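Local atomic coordinates of outer membrane porin protein 32 (Delftia acidovorans, PDB entry 2FGQ), a protein that forms trimeric, anion-selective channels across the bacterial outer membrane and binds malate in its pore. Residues A[15-20]-A[305-310]; A[114-119]-A[271-276]. All blocks are in the same frame, centred on the assembly; numbering follows the deposited sequence.

Interaction 1 of 2, residues A[15-20]-A[305-310]; sequences AYVNKD and LQAKGV. With CA (calcium ion), chain C.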
# COMPACT_ATOMS: atom_id res chain seq x y z
N ALA A 15 -0.16 25.14 6.48
CA ALA A 15 -1.50 25.64 6.56
C ALA A 15 -1.89 26.06 7.96
O ALA A 15 -1.32 25.61 8.94
CB ALA A 15 -2.52 24.63 5.97
N TYR A 16 -2.89 26.93 8.02
CA TYR A 16 -3.40 27.50 9.23
C TYR A 16 -4.90 27.72 9.09
O TYR A 16 -5.37 28.19 8.06
CB TYR A 16 -2.72 28.84 9.46
CG TYR A 16 -3.35 29.75 10.48
CD1 TYR A 16 -4.35 30.64 10.12
CD2 TYR A 16 -2.96 29.71 11.80
CE1 TYR A 16 -4.93 31.49 11.06
CE2 TYR A 16 -3.52 30.57 12.75
CZ TYR A 16 -4.51 31.44 12.37
OH TYR A 16 -5.09 32.26 13.29
N VAL A 17 -5.62 27.42 10.15
CA VAL A 17 -7.00 27.90 10.32
C VAL A 17 -7.10 28.56 11.70
O VAL A 17 -6.44 28.18 12.66
CB VAL A 17 -8.07 26.82 10.20
CG1 VAL A 17 -8.17 26.29 8.75
CG2 VAL A 17 -7.85 25.70 11.21
N ASN A 18 -7.91 29.60 11.79
CA ASN A 18 -8.01 30.35 13.04
C ASN A 18 -8.91 29.70 14.10
O ASN A 18 -8.81 29.99 15.29
CB ASN A 18 -8.32 31.83 12.80
CG ASN A 18 -9.73 32.13 12.32
OD1 ASN A 18 -10.22 33.31 12.43
ND2 ASN A 18 -10.40 31.15 11.81
N LYS A 19 -9.76 28.79 13.70
CA LYS A 19 -10.59 28.07 14.66
C LYS A 19 -10.91 26.67 14.20
O LYS A 19 -11.08 26.40 12.99
CB LYS A 19 -11.92 28.79 14.94
CG LYS A 19 -12.48 29.58 13.91
CD LYS A 19 -13.61 30.46 14.51
CE LYS A 19 -13.22 31.91 14.78
NZ LYS A 19 -14.39 32.84 14.56
N ASP A 20 -11.04 25.79 15.18
CA ASP A 20 -11.49 24.43 14.99
C ASP A 20 -12.81 24.25 15.73
O ASP A 20 -13.45 25.24 16.03
CB ASP A 20 -10.40 23.46 15.43
CG ASP A 20 -10.12 23.50 16.92
OD1 ASP A 20 -10.86 24.17 17.69
OD2 ASP A 20 -9.12 22.89 17.38
N LEU A 305 -13.30 24.88 6.58
CA LEU A 305 -12.40 24.83 5.46
C LEU A 305 -11.60 23.51 5.46
O LEU A 305 -11.30 22.93 6.53
CB LEU A 305 -11.46 26.01 5.49
CG LEU A 305 -12.09 27.38 5.35
CD1 LEU A 305 -11.09 28.46 5.79
CD2 LEU A 305 -12.54 27.58 3.92
N GLN A 306 -11.20 23.08 4.29
CA GLN A 306 -10.60 21.75 4.14
C GLN A 306 -9.08 21.84 4.01
O GLN A 306 -8.53 21.66 2.91
CB GLN A 306 -11.22 21.07 2.94
CG GLN A 306 -12.71 20.86 3.13
CD GLN A 306 -13.04 20.03 4.32
OE1 GLN A 306 -13.57 20.53 5.35
NE2 GLN A 306 -12.76 18.75 4.22
N ALA A 307 -8.40 22.13 5.13
CA ALA A 307 -6.92 22.21 5.13
C ALA A 307 -6.40 20.78 5.34
O ALA A 307 -6.13 20.39 6.49
CB ALA A 307 -6.39 23.15 6.22
N LYS A 308 -6.31 20.00 4.27
CA LYS A 308 -6.01 18.58 4.35
C LYS A 308 -4.65 18.40 5.03
O LYS A 308 -3.67 19.06 4.64
CB LYS A 308 -5.97 17.94 2.98
CG LYS A 308 -5.72 16.45 2.99
CD LYS A 308 -5.86 15.85 1.57
CE LYS A 308 -7.30 15.46 1.24
NZ LYS A 308 -7.45 14.97 -0.15
N GLY A 309 -4.62 17.51 6.00
CA GLY A 309 -3.42 17.20 6.78
C GLY A 309 -3.20 18.14 7.92
O GLY A 309 -2.23 17.97 8.65
N VAL A 310 -4.07 19.14 8.08
CA VAL A 310 -3.95 20.06 9.22
C VAL A 310 -5.23 20.09 10.02
O VAL A 310 -5.26 19.67 11.18
CB VAL A 310 -3.48 21.48 8.80
CG1 VAL A 310 -3.43 22.42 10.01
CG2 VAL A 310 -2.10 21.37 8.17
CA CA C . -0.11 17.16 8.91
O HOH W 1 -0.99 14.98 9.66

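Interaction 2 of 2, residues A[114-119]-A[271-276]; sequences PFMGFR and AHQITL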
# COMPACT_ATOMS: atom_id res chain seq x y z
N PRO A 114 -12.01 25.23 -2.47
CA PRO A 114 -12.80 24.73 -3.58
C PRO A 114 -14.28 24.75 -3.26
O PRO A 114 -14.72 24.92 -2.13
CB PRO A 114 -12.31 23.30 -3.75
CG PRO A 114 -12.08 22.87 -2.39
CD PRO A 114 -11.54 24.12 -1.63
N PHE A 115 -15.02 24.55 -4.31
CA PHE A 115 -16.47 24.32 -4.20
C PHE A 115 -16.72 23.09 -3.35
O PHE A 115 -16.07 22.04 -3.55
CB PHE A 115 -16.99 24.07 -5.60
CG PHE A 115 -18.47 23.88 -5.68
CD1 PHE A 115 -19.33 24.88 -5.27
CD2 PHE A 115 -18.99 22.73 -6.18
CE1 PHE A 115 -20.74 24.72 -5.39
CE2 PHE A 115 -20.37 22.55 -6.31
CZ PHE A 115 -21.23 23.55 -5.90
N MET A 116 -17.66 23.20 -2.41
CA MET A 116 -17.94 22.10 -1.46
C MET A 116 -19.21 21.33 -1.80
O MET A 116 -19.68 20.55 -0.98
CB MET A 116 -18.13 22.65 -0.04
CG MET A 116 -16.99 23.38 0.52
SD MET A 116 -17.46 24.04 2.22
CE MET A 116 -18.19 22.72 2.96
N GLY A 117 -19.84 21.59 -2.95
CA GLY A 117 -21.10 20.93 -3.27
C GLY A 117 -21.05 19.39 -3.22
O GLY A 117 -22.00 18.73 -2.77
N PHE A 118 -19.95 18.83 -3.71
CA PHE A 118 -19.76 17.36 -3.71
C PHE A 118 -19.27 16.96 -2.33
O PHE A 118 -18.06 16.72 -2.13
CB PHE A 118 -18.82 16.88 -4.81
CG PHE A 118 -19.31 17.13 -6.20
CD1 PHE A 118 -20.10 16.19 -6.81
CD2 PHE A 118 -18.96 18.27 -6.91
CE1 PHE A 118 -20.55 16.34 -8.11
CE2 PHE A 118 -19.47 18.48 -8.24
CZ PHE A 118 -20.24 17.49 -8.82
N ARG A 119 -20.20 16.86 -1.40
CA ARG A 119 -19.88 16.46 -0.02
C ARG A 119 -21.07 15.68 0.56
O ARG A 119 -22.18 15.68 0.00
CB ARG A 119 -19.40 17.62 0.86
CG ARG A 119 -20.45 18.53 1.27
CD ARG A 119 -19.91 19.71 2.11
NE ARG A 119 -19.34 19.28 3.39
CZ ARG A 119 -20.04 18.98 4.48
NH1 ARG A 119 -21.36 19.06 4.50
NH2 ARG A 119 -19.41 18.56 5.56
N ALA A 271 -24.10 29.25 4.46
CA ALA A 271 -22.69 29.56 4.65
C ALA A 271 -22.20 30.21 3.35
O ALA A 271 -22.66 29.82 2.27
CB ALA A 271 -21.86 28.29 4.95
N HIS A 272 -21.35 31.22 3.46
CA HIS A 272 -20.78 31.92 2.33
C HIS A 272 -19.26 31.75 2.40
O HIS A 272 -18.66 31.76 3.48
CB HIS A 272 -21.07 33.45 2.42
CG HIS A 272 -22.51 33.83 2.53
ND1 HIS A 272 -23.23 34.31 1.46
CD2 HIS A 272 -23.36 33.84 3.60
CE1 HIS A 272 -24.47 34.57 1.85
NE2 HIS A 272 -24.58 34.29 3.14
N GLN A 273 -18.62 31.69 1.26
CA GLN A 273 -17.17 31.48 1.22
C GLN A 273 -16.55 32.34 0.15
O GLN A 273 -17.10 32.48 -0.92
CB GLN A 273 -16.83 30.03 0.90
CG GLN A 273 -15.36 29.72 1.17
CD GLN A 273 -14.97 28.32 0.86
OE1 GLN A 273 -15.82 27.40 0.94
NE2 GLN A 273 -13.67 28.11 0.51
N ILE A 274 -15.40 32.91 0.45
CA ILE A 274 -14.58 33.61 -0.53
C ILE A 274 -13.16 33.05 -0.42
O ILE A 274 -12.62 32.93 0.67
CB ILE A 274 -14.56 35.14 -0.28
CG1 ILE A 274 -15.95 35.72 -0.23
CG2 ILE A 274 -13.77 35.83 -1.39
CD1 ILE A 274 -15.95 37.16 0.40
N THR A 275 -12.57 32.74 -1.57
CA THR A 275 -11.21 32.27 -1.65
C THR A 275 -10.44 33.01 -2.72
O THR A 275 -10.91 33.14 -3.85
CB THR A 275 -11.22 30.80 -2.03
OG1 THR A 275 -12.12 30.10 -1.16
CG2 THR A 275 -9.83 30.16 -1.80
N LEU A 276 -9.26 33.49 -2.33
CA LEU A 276 -8.28 34.08 -3.21
C LEU A 276 -7.08 33.14 -3.32
O LEU A 276 -6.57 32.66 -2.31
CB LEU A 276 -7.82 35.42 -2.66
CG LEU A 276 -6.79 36.13 -3.50
CD1 LEU A 276 -7.36 36.69 -4.81
CD2 LEU A 276 -6.17 37.26 -2.64

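Interaction 1 of 2, residues A[15-20]-A[305-310]
Just inside the closed porin barrel, where the loop between strands 286-297 and 320-331 folds back against the first strand, 4-17, Ala15 and Val17 turn their side chains toward Ala307 and Val310. The same loop runs on into a calcium site. The side chains meet through apolar carbons alone. The methyl of Ala15 touches two partners: its CB is 4.0 Å from CG2 of Val310 and 4.2 Å from CB of Ala307. Further along the strand, CG1 of Val17 reaches CB of Ala307 at 4.4 Å, a looser approach. In Val310, one branch, CG2, packs on the Ala15 methyl, and the other, CG1, anti to the backbone N (chi1 177°), lies near the carbonyl O of Ala15. Small alanines on both sides suit a place where a loop must lie close to a strand, its nearest CA atoms, those of Ala15 and Ala307, being 6.6 Å apart.

Ala307 is the centre of an inverse gamma turn. The bond from Val310 N to Ala307 O, 2.9 Å long, closes a type II beta turn whose two ends, Ala307 and Val310, both point their side chains toward the strand. Gly309 holds the third position of this turn, where a positive phi (84°) suits glycine, and directs its carbonyl O to the calcium ion at 2.3 Å. Water 1, Leu29 O, Asp64 OD2, and Glu158 and Asn136 of a second subunit are also ligands, so the ion bridges two subunits of the trimer. The division of labour follows from the chemistry: apolar packing, which has little directional preference, seats the loop on the barrel wall, whereas its coordination of the metal is by a backbone carbonyl.

Interaction 2 of 2, residues A[114-119]-A[271-276]
Met116 and Gln273 cross at about a right angle, the thioether of one meeting the amide end of the other. Gln273 stands on strand 269-281 with CG anti to the backbone N (chi1 -167°) and its chain extended beyond, which carries the amide inward from the barrel wall to the loop 114-119. There OE1 lies 4.0 Å from SD of Met116 and 4.1 Å from the carbonyl O of Pro114; both are loose approaches, not bonds. Flexible and unbranched, Met116 can bend at its last torsion to bring its sulfur beside the amide without needing a hydrogen bond from it. Pro114 contributes its backbone carbonyl, while its CB points away from the strand; its side chain is about 8 Å from the bound D-malate.

The other amide atom does the bonding. Gln273 NE2 donates to Thr275 OG1 at 3.0 Å, with the hydroxyl tilted 30° out of the amide plane. The N-H...O angle is a bent 135°. Two residues apart on the strand, the two side chains rise from the same side, which lets glutamine and threonine pair directly. NE2 also makes a weak bond to Ile112 O, and Thr275 OG1 a weak one to Gly113 O, so both engage the chain just before Pro114. Shortening Gln273 to an alanine would probably leave Thr275 OG1 and Ile112 O without this amide donor and open a gap beside the Met116 sulfur.

Such polar side chains on the inner wall, meeting a loop folded into the lumen, are characteristic of general porins, whose long third loop narrows the channel.

How the interactions relate
In both interactions a loop lies against the inner wall of the sixteen-stranded barrel, but with different burial and chemistry. Interaction 1 is fully buried and apolar, set against the first strand near the subunit interface, where calcium ties in a neighbouring subunit. Interaction 2 is partly buried, nearer the centre of the chain and the malate, and its strand uses amide and hydroxyl groups; no other subunit touches it. The two meet directly: Leu305 CD2 packs 3.6 Å from Gln273 NE2, so the loop of 305-310 lies beside the glutamine that faces 114-119. Ile112, which the Ala307 side chain touches, also lies beside Gln273.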